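Local coordinates for soluble lytic murein transglycosylase (Pseudomonas aeruginosa, PDB 5OHU), which cleaves the glycan strands of cell-wall peptidoglycan as a lytic transglycosylase, turning the polymer over by both exolytic and endolytic action, at residues A[212-217]-A[238-243]; A[411-416]-A[427-432]; A[534-539]-A[550-555]. All blocks are in the same frame, centred on the assembly; numbering follows the deposited sequence. Where two conformers were deposited one is given.

Contact 1 of 3, residues A[212-217]-A[238-243]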
# COMPACT_ATOMS: atom_id res chain seq x y z
N ALA A 212 -26.48 6.43 -20.66
CA ALA A 212 -26.02 5.30 -21.46
C ALA A 212 -24.73 5.66 -22.20
O ALA A 212 -23.83 4.82 -22.36
CB ALA A 212 -27.11 4.87 -22.44
N LEU A 213 -24.63 6.91 -22.64
CA LEU A 213 -23.44 7.37 -23.32
C LEU A 213 -22.26 7.38 -22.37
O LEU A 213 -21.13 7.03 -22.76
CB LEU A 213 -23.68 8.77 -23.88
CG LEU A 213 -23.01 9.17 -25.18
CD1 LEU A 213 -23.13 8.02 -26.20
CD2 LEU A 213 -23.68 10.45 -25.71
N MET A 214 -22.49 7.78 -21.12
CA MET A 214 -21.42 7.73 -20.14
C MET A 214 -20.88 6.31 -20.00
O MET A 214 -19.66 6.10 -20.02
CB MET A 214 -21.90 8.26 -18.80
CG MET A 214 -20.84 8.18 -17.71
SD MET A 214 -21.20 9.29 -16.34
CE MET A 214 -20.68 10.86 -17.04
N VAL A 215 -21.77 5.32 -19.89
CA VAL A 215 -21.31 3.95 -19.71
C VAL A 215 -20.51 3.49 -20.93
O VAL A 215 -19.43 2.91 -20.81
CB VAL A 215 -22.50 3.01 -19.41
CG1 VAL A 215 -22.02 1.55 -19.34
CG2 VAL A 215 -23.21 3.44 -18.10
N SER A 216 -21.04 3.73 -22.13
CA SER A 216 -20.36 3.33 -23.36
C SER A 216 -18.98 3.97 -23.49
O SER A 216 -18.01 3.31 -23.87
CB SER A 216 -21.21 3.70 -24.57
OG SER A 216 -20.57 3.27 -25.77
N VAL A 217 -18.88 5.26 -23.16
CA VAL A 217 -17.61 5.96 -23.25
C VAL A 217 -16.65 5.45 -22.18
O VAL A 217 -15.44 5.33 -22.41
CB VAL A 217 -17.83 7.48 -23.15
CG1 VAL A 217 -16.54 8.22 -22.87
CG2 VAL A 217 -18.50 7.99 -24.42
N ALA A 238 -20.51 17.32 -21.29
CA ALA A 238 -19.18 17.64 -20.79
C ALA A 238 -18.71 16.63 -19.75
O ALA A 238 -17.53 16.30 -19.69
CB ALA A 238 -19.15 19.05 -20.18
N ASP A 239 -19.63 16.14 -18.90
CA ASP A 239 -19.28 15.09 -17.96
C ASP A 239 -18.93 13.79 -18.68
O ASP A 239 -17.95 13.13 -18.33
CB ASP A 239 -20.45 14.85 -16.99
CG ASP A 239 -20.32 15.64 -15.71
OD1 ASP A 239 -19.18 15.85 -15.25
OD2 ASP A 239 -21.36 16.07 -15.18
N VAL A 240 -19.71 13.42 -19.69
CA VAL A 240 -19.38 12.22 -20.45
C VAL A 240 -17.98 12.34 -21.03
O VAL A 240 -17.13 11.46 -20.86
CB VAL A 240 -20.42 11.98 -21.55
CG1 VAL A 240 -19.94 10.87 -22.49
CG2 VAL A 240 -21.74 11.59 -20.89
N VAL A 241 -17.70 13.47 -21.69
CA VAL A 241 -16.43 13.63 -22.39
C VAL A 241 -15.28 13.69 -21.39
O VAL A 241 -14.23 13.07 -21.60
CB VAL A 241 -16.50 14.88 -23.29
CG1 VAL A 241 -15.11 15.30 -23.74
CG2 VAL A 241 -17.40 14.58 -24.48
N GLY A 242 -15.47 14.38 -20.27
CA GLY A 242 -14.39 14.50 -19.31
C GLY A 242 -14.01 13.16 -18.71
O GLY A 242 -12.82 12.86 -18.53
N LEU A 243 -15.01 12.33 -18.40
CA LEU A 243 -14.73 10.99 -17.91
C LEU A 243 -13.94 10.21 -18.95
O LEU A 243 -12.94 9.55 -18.63
CB LEU A 243 -16.03 10.27 -17.56
CG LEU A 243 -15.83 8.90 -16.89
CD1 LEU A 243 -16.79 8.75 -15.73
CD2 LEU A 243 -16.03 7.79 -17.88
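V240 supplies the apolar centre of this contact, and its two methyls divide the work. CG1 lies against V217, 3.8 Å from V217 CG2, and also comes near the carbonyl oxygen of L213. CG2, beside the backbone N of its own residue, meets the root of M214, with V240 CG2 3.9 Å from M214 CB. V217 answers with its other branch as well: V217 CG1 rests 3.9 Å from V240 O, so each valine touches both a methyl and a backbone oxygen of the opposite helix.

Helices 208-219 and 235-251 run almost parallel here, their local axes 9.2 Å apart and inclined by 9°. A long loop, rather than an intervening helix, carries the chain back between them, within the all-helical superhelical ring known from Slt70 relatives.

The sulfur-bearing chain makes a second, less certain set of contacts, because M214 was modelled in two conformers. In one, a nearly extended start (chi1 178°) and a bend at chi3 lay the thioether along helix 235-251, with M214 CE 3.8 Å from D239 O and M214 SD near L243 CD1. W182 and K186 of helix 178-190 also touch M214.

The polar end of D239 is turned from helix 208-219; it accepts a hydrogen bond from W182 NE1 and forms a salt bridge with K186. E273 brings a like charge close, and a phosphate ion, probably from the crystallisation liquor, lies near the carboxylate.

Contact 2 of 3, residues A[411-416]-A[427-432]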
# COMPACT_ATOMS: atom_id res chain seq x y z
N ARG A 411 0.73 -11.85 25.74
CA ARG A 411 0.62 -13.18 26.32
C ARG A 411 -0.18 -14.10 25.42
O ARG A 411 0.20 -15.26 25.20
CB ARG A 411 -0.01 -13.08 27.71
CG ARG A 411 0.89 -12.40 28.73
CD ARG A 411 0.09 -11.52 29.67
NE ARG A 411 -0.65 -12.30 30.66
CZ ARG A 411 -0.25 -12.50 31.91
NH1 ARG A 411 0.89 -11.96 32.34
NH2 ARG A 411 -0.99 -13.22 32.73
N ARG A 412 -1.30 -13.61 24.88
CA ARG A 412 -2.06 -14.41 23.93
C ARG A 412 -1.21 -14.76 22.71
O ARG A 412 -1.23 -15.90 22.24
CB ARG A 412 -3.34 -13.67 23.52
CG ARG A 412 -4.40 -13.59 24.64
CD ARG A 412 -5.82 -13.27 24.12
NE ARG A 412 -5.87 -12.06 23.30
CZ ARG A 412 -6.06 -10.83 23.78
NH1 ARG A 412 -6.22 -10.65 25.09
NH2 ARG A 412 -6.09 -9.79 22.95
N ALA A 413 -0.44 -13.79 22.20
CA ALA A 413 0.41 -14.06 21.05
C ALA A 413 1.52 -15.05 21.39
O ALA A 413 1.82 -15.96 20.60
CB ALA A 413 1.00 -12.75 20.51
N MET A 414 2.13 -14.90 22.57
CA MET A 414 3.13 -15.86 23.02
C MET A 414 2.57 -17.28 23.02
O MET A 414 3.16 -18.20 22.44
CB MET A 414 3.62 -15.51 24.42
CG MET A 414 4.40 -14.22 24.54
SD MET A 414 5.97 -14.32 23.67
CE MET A 414 6.76 -12.80 24.22
N GLU A 415 1.43 -17.47 23.67
CA GLU A 415 0.86 -18.81 23.79
C GLU A 415 0.47 -19.37 22.43
O GLU A 415 0.70 -20.55 22.16
CB GLU A 415 -0.34 -18.80 24.73
CG GLU A 415 -0.86 -20.18 25.04
CD GLU A 415 0.20 -21.06 25.65
OE1 GLU A 415 0.92 -20.58 26.56
OE2 GLU A 415 0.34 -22.22 25.21
N PHE A 416 -0.12 -18.54 21.57
CA PHE A 416 -0.40 -18.96 20.20
C PHE A 416 0.87 -19.47 19.53
O PHE A 416 0.86 -20.51 18.86
CB PHE A 416 -0.97 -17.79 19.39
CG PHE A 416 -2.45 -17.62 19.53
CD1 PHE A 416 -3.29 -18.72 19.51
CD2 PHE A 416 -3.00 -16.36 19.68
CE1 PHE A 416 -4.66 -18.56 19.64
CE2 PHE A 416 -4.36 -16.19 19.82
CZ PHE A 416 -5.19 -17.29 19.79
N ARG A 427 -1.70 -12.26 14.13
CA ARG A 427 -2.84 -11.35 14.19
C ARG A 427 -2.91 -10.63 15.53
O ARG A 427 -3.14 -9.41 15.57
CB ARG A 427 -4.15 -12.10 13.92
CG ARG A 427 -5.32 -11.15 13.74
CD ARG A 427 -6.64 -11.86 13.52
NE ARG A 427 -6.66 -12.64 12.28
CZ ARG A 427 -6.59 -13.97 12.24
NH1 ARG A 427 -6.50 -14.66 13.37
NH2 ARG A 427 -6.61 -14.60 11.07
N GLU A 428 -2.70 -11.34 16.64
CA GLU A 428 -2.58 -10.68 17.93
C GLU A 428 -1.50 -9.61 17.88
O GLU A 428 -1.71 -8.45 18.27
CB GLU A 428 -2.24 -11.69 19.03
CG GLU A 428 -3.41 -12.51 19.54
CD GLU A 428 -4.44 -11.70 20.33
OE1 GLU A 428 -5.52 -12.27 20.63
OE2 GLU A 428 -4.18 -10.51 20.65
N TRP A 429 -0.32 -10.01 17.39
CA TRP A 429 0.83 -9.12 17.39
C TRP A 429 0.54 -7.84 16.62
O TRP A 429 0.83 -6.74 17.10
CB TRP A 429 2.02 -9.86 16.79
CG TRP A 429 3.33 -9.42 17.29
CD1 TRP A 429 4.20 -8.56 16.68
CD2 TRP A 429 3.97 -9.85 18.51
NE1 TRP A 429 5.33 -8.41 17.45
CE2 TRP A 429 5.22 -9.19 18.58
CE3 TRP A 429 3.59 -10.70 19.55
CZ2 TRP A 429 6.10 -9.37 19.64
CZ3 TRP A 429 4.47 -10.88 20.61
CH2 TRP A 429 5.71 -10.22 20.64
N TYR A 430 -0.05 -7.97 15.43
CA TYR A 430 -0.31 -6.81 14.58
C TYR A 430 -1.43 -5.94 15.12
O TYR A 430 -1.37 -4.72 15.02
CB TYR A 430 -0.65 -7.25 13.15
CG TYR A 430 0.48 -7.91 12.39
CD1 TYR A 430 1.78 -7.89 12.87
CD2 TYR A 430 0.23 -8.55 11.18
CE1 TYR A 430 2.81 -8.51 12.17
CE2 TYR A 430 1.24 -9.16 10.47
CZ TYR A 430 2.53 -9.13 10.96
OH TYR A 430 3.53 -9.75 10.23
N HIS A 431 -2.49 -6.57 15.64
CA HIS A 431 -3.58 -5.78 16.21
C HIS A 431 -3.11 -5.00 17.42
O HIS A 431 -3.38 -3.79 17.54
CB HIS A 431 -4.76 -6.69 16.56
CG HIS A 431 -5.95 -5.96 17.10
ND1 HIS A 431 -6.76 -5.16 16.31
CD2 HIS A 431 -6.47 -5.89 18.35
CE1 HIS A 431 -7.72 -4.64 17.06
NE2 HIS A 431 -7.57 -5.07 18.30
N ALA A 432 -2.36 -5.65 18.31
CA ALA A 432 -1.79 -4.96 19.47
C ALA A 432 -0.93 -3.77 19.06
O ALA A 432 -0.98 -2.71 19.70
CB ALA A 432 -0.97 -5.95 20.30
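The guanidinium of R412 receives E428 OE1 at its edge, in its own plane; the ring of F416 likewise has E428 CG at its edge, and the indole of W429 meets A413 CB edge-on, with A413 CB 3.4 Å from W429 CE3. The methyl of A413 also touches the other helix through E428, where the two CB atoms lie 3.7 Å apart. E428 runs at about a right angle to both R412 and F416, its chain folded at chi2 (-68°) to bring the carboxylate round to the arginine.

The main bond is short and straight: R412 NE to E428 OE1 measures 2.7 Å, with 177° at the hydrogen, although the donor stands above the carboxylate plane. A second, weak bond runs from R412 NH2 to E428 OE2.

Helices 408-418 and 422-433 form an antiparallel helical hairpin, crossing at -159°, in the L domain. Residues from early in the chain complete the polar network: Y64 OH hydrogen-bonds E428 OE1, and D91 pairs with R412 NH1. These bonds join the hairpin to helix 62-72 and the loop after helix 79-88. With two acidic partners for R412 and two polar partners at E428 OE1, the buried charges are largely compensated, which probably favours the ionised forms.

Contact 3 of 3, residues A[534-539]-A[550-555]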
# COMPACT_ATOMS: atom_id res chain seq x y z
N PHE A 534 18.52 -24.57 -15.18
CA PHE A 534 19.78 -24.80 -14.49
C PHE A 534 20.02 -26.25 -14.10
O PHE A 534 21.11 -26.57 -13.65
CB PHE A 534 19.85 -23.94 -13.22
CG PHE A 534 20.05 -22.48 -13.49
CD1 PHE A 534 18.98 -21.68 -13.84
CD2 PHE A 534 21.32 -21.92 -13.41
CE1 PHE A 534 19.15 -20.32 -14.09
CE2 PHE A 534 21.51 -20.57 -13.65
CZ PHE A 534 20.42 -19.76 -13.99
N GLY A 535 19.03 -27.13 -14.26
CA GLY A 535 19.19 -28.47 -13.72
C GLY A 535 19.12 -28.53 -12.21
O GLY A 535 19.70 -29.44 -11.61
N ILE A 536 18.43 -27.60 -11.58
CA ILE A 536 18.26 -27.58 -10.13
C ILE A 536 16.97 -28.33 -9.79
O ILE A 536 15.90 -27.90 -10.25
CB ILE A 536 18.21 -26.15 -9.58
CG1 ILE A 536 19.53 -25.43 -9.85
CG2 ILE A 536 17.88 -26.15 -8.09
CD1 ILE A 536 19.47 -23.95 -9.53
N PRO A 537 17.02 -29.40 -9.01
CA PRO A 537 15.82 -30.20 -8.75
C PRO A 537 14.76 -29.43 -7.99
O PRO A 537 15.05 -28.73 -7.02
CB PRO A 537 16.34 -31.38 -7.92
CG PRO A 537 17.81 -31.45 -8.22
CD PRO A 537 18.23 -30.02 -8.43
N LEU A 538 13.51 -29.58 -8.42
CA LEU A 538 12.35 -28.97 -7.77
C LEU A 538 11.22 -30.00 -7.77
O LEU A 538 10.60 -30.22 -8.81
CB LEU A 538 11.91 -27.69 -8.48
CG LEU A 538 10.62 -27.08 -7.94
CD1 LEU A 538 10.79 -26.76 -6.47
CD2 LEU A 538 10.23 -25.83 -8.74
N ALA A 539 10.95 -30.60 -6.60
CA ALA A 539 9.96 -31.67 -6.53
C ALA A 539 8.54 -31.16 -6.79
O ALA A 539 7.78 -31.79 -7.53
CB ALA A 539 10.03 -32.36 -5.16
N ASN A 550 14.20 -22.36 -2.01
CA ASN A 550 13.85 -21.02 -2.47
C ASN A 550 15.08 -20.23 -2.88
O ASN A 550 15.12 -19.60 -3.94
CB ASN A 550 13.10 -20.29 -1.36
CG ASN A 550 12.31 -19.12 -1.87
OD1 ASN A 550 12.80 -17.98 -1.89
ND2 ASN A 550 11.07 -19.38 -2.27
N ILE A 551 16.11 -20.25 -2.03
CA ILE A 551 17.32 -19.47 -2.29
C ILE A 551 18.04 -19.99 -3.53
O ILE A 551 18.56 -19.20 -4.33
CB ILE A 551 18.23 -19.50 -1.06
CG1 ILE A 551 17.53 -18.79 0.10
CG2 ILE A 551 19.59 -18.86 -1.38
CD1 ILE A 551 18.28 -18.94 1.43
N ARG A 552 18.08 -21.31 -3.71
CA ARG A 552 18.79 -21.86 -4.86
C ARG A 552 18.12 -21.45 -6.17
O ARG A 552 18.80 -21.03 -7.11
CB ARG A 552 18.86 -23.38 -4.75
CG ARG A 552 19.86 -23.87 -3.73
CD ARG A 552 19.68 -25.34 -3.46
NE ARG A 552 20.14 -26.15 -4.58
CZ ARG A 552 19.90 -27.45 -4.70
NH1 ARG A 552 19.18 -28.08 -3.78
NH2 ARG A 552 20.36 -28.11 -5.75
N LEU A 553 16.79 -21.58 -6.24
CA LEU A 553 16.07 -21.14 -7.43
C LEU A 553 16.03 -19.62 -7.53
O LEU A 553 16.15 -19.08 -8.63
CB LEU A 553 14.65 -21.70 -7.43
CG LEU A 553 14.68 -23.23 -7.47
CD1 LEU A 553 13.30 -23.88 -7.24
CD2 LEU A 553 15.25 -23.66 -8.81
N GLY A 554 15.87 -18.93 -6.40
CA GLY A 554 15.84 -17.47 -6.46
C GLY A 554 17.16 -16.87 -6.90
O GLY A 554 17.19 -15.91 -7.68
N ALA A 555 18.28 -17.42 -6.41
CA ALA A 555 19.59 -16.93 -6.82
C ALA A 555 19.81 -17.16 -8.30
O ALA A 555 20.35 -16.29 -9.00
CB ALA A 555 20.70 -17.61 -6.02
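I536 and L553 lie alongside each other, pointing opposite ways, with I536 CG2 3.7 Å from L553 CD2. L553 CD1 is met by both methyls of L538, 3.9 Å from L538 CD1, the side chains crossing at about a right angle. In I536 a chi1 of -62° sets CG1 beside the backbone N and leaves CG2 anti to it; the same CG2 also lies over one face of the R552 guanidinium, 3.9 Å from R552 NH2. P537 CD lies 3.9 Å from R552 NH2.

One shell out, G535 takes positive phi and ends helix 524-534, sending the following loop back across helix 547-564 in the SLT domain, which belongs to the lysozyme clan. S531 OG of the departing helix hydrogen-bonds I536 O, and S531 itself touches both L538 and L553. R552 also touches E485 of helix 479-488.

I536, P537 and R552 all meet a crystal neighbour, so the pose of the arginine end may partly reflect the lattice. Across the contact the holding is apolar: the arginine offers the face of its guanidinium to a methyl, and none of its N-H groups bonds to the loop segment.

The three contacts follow one another along the chain without overlap and share no helix. Contact 1, in the helical ring, and contact 2, in the L domain, lie on opposite sides of the chain's centre, their centres about 50 Å apart. Contact 3, in the SLT domain, is about 51 Å from contact 1 but about 35 Å from contact 2, centre to centre; the nearest atoms of contacts 2 and 3 are still about 17 Å apart. Contact 1 joins parallel helices and contact 3 a loop and a helix, whereas the hairpin of contact 2 also binds residues from early in the chain. Contacts 1 and 2 belong to the helical scaffold, contact 3 to the lysozyme-like unit that, as in Slt70, is probably catalytic.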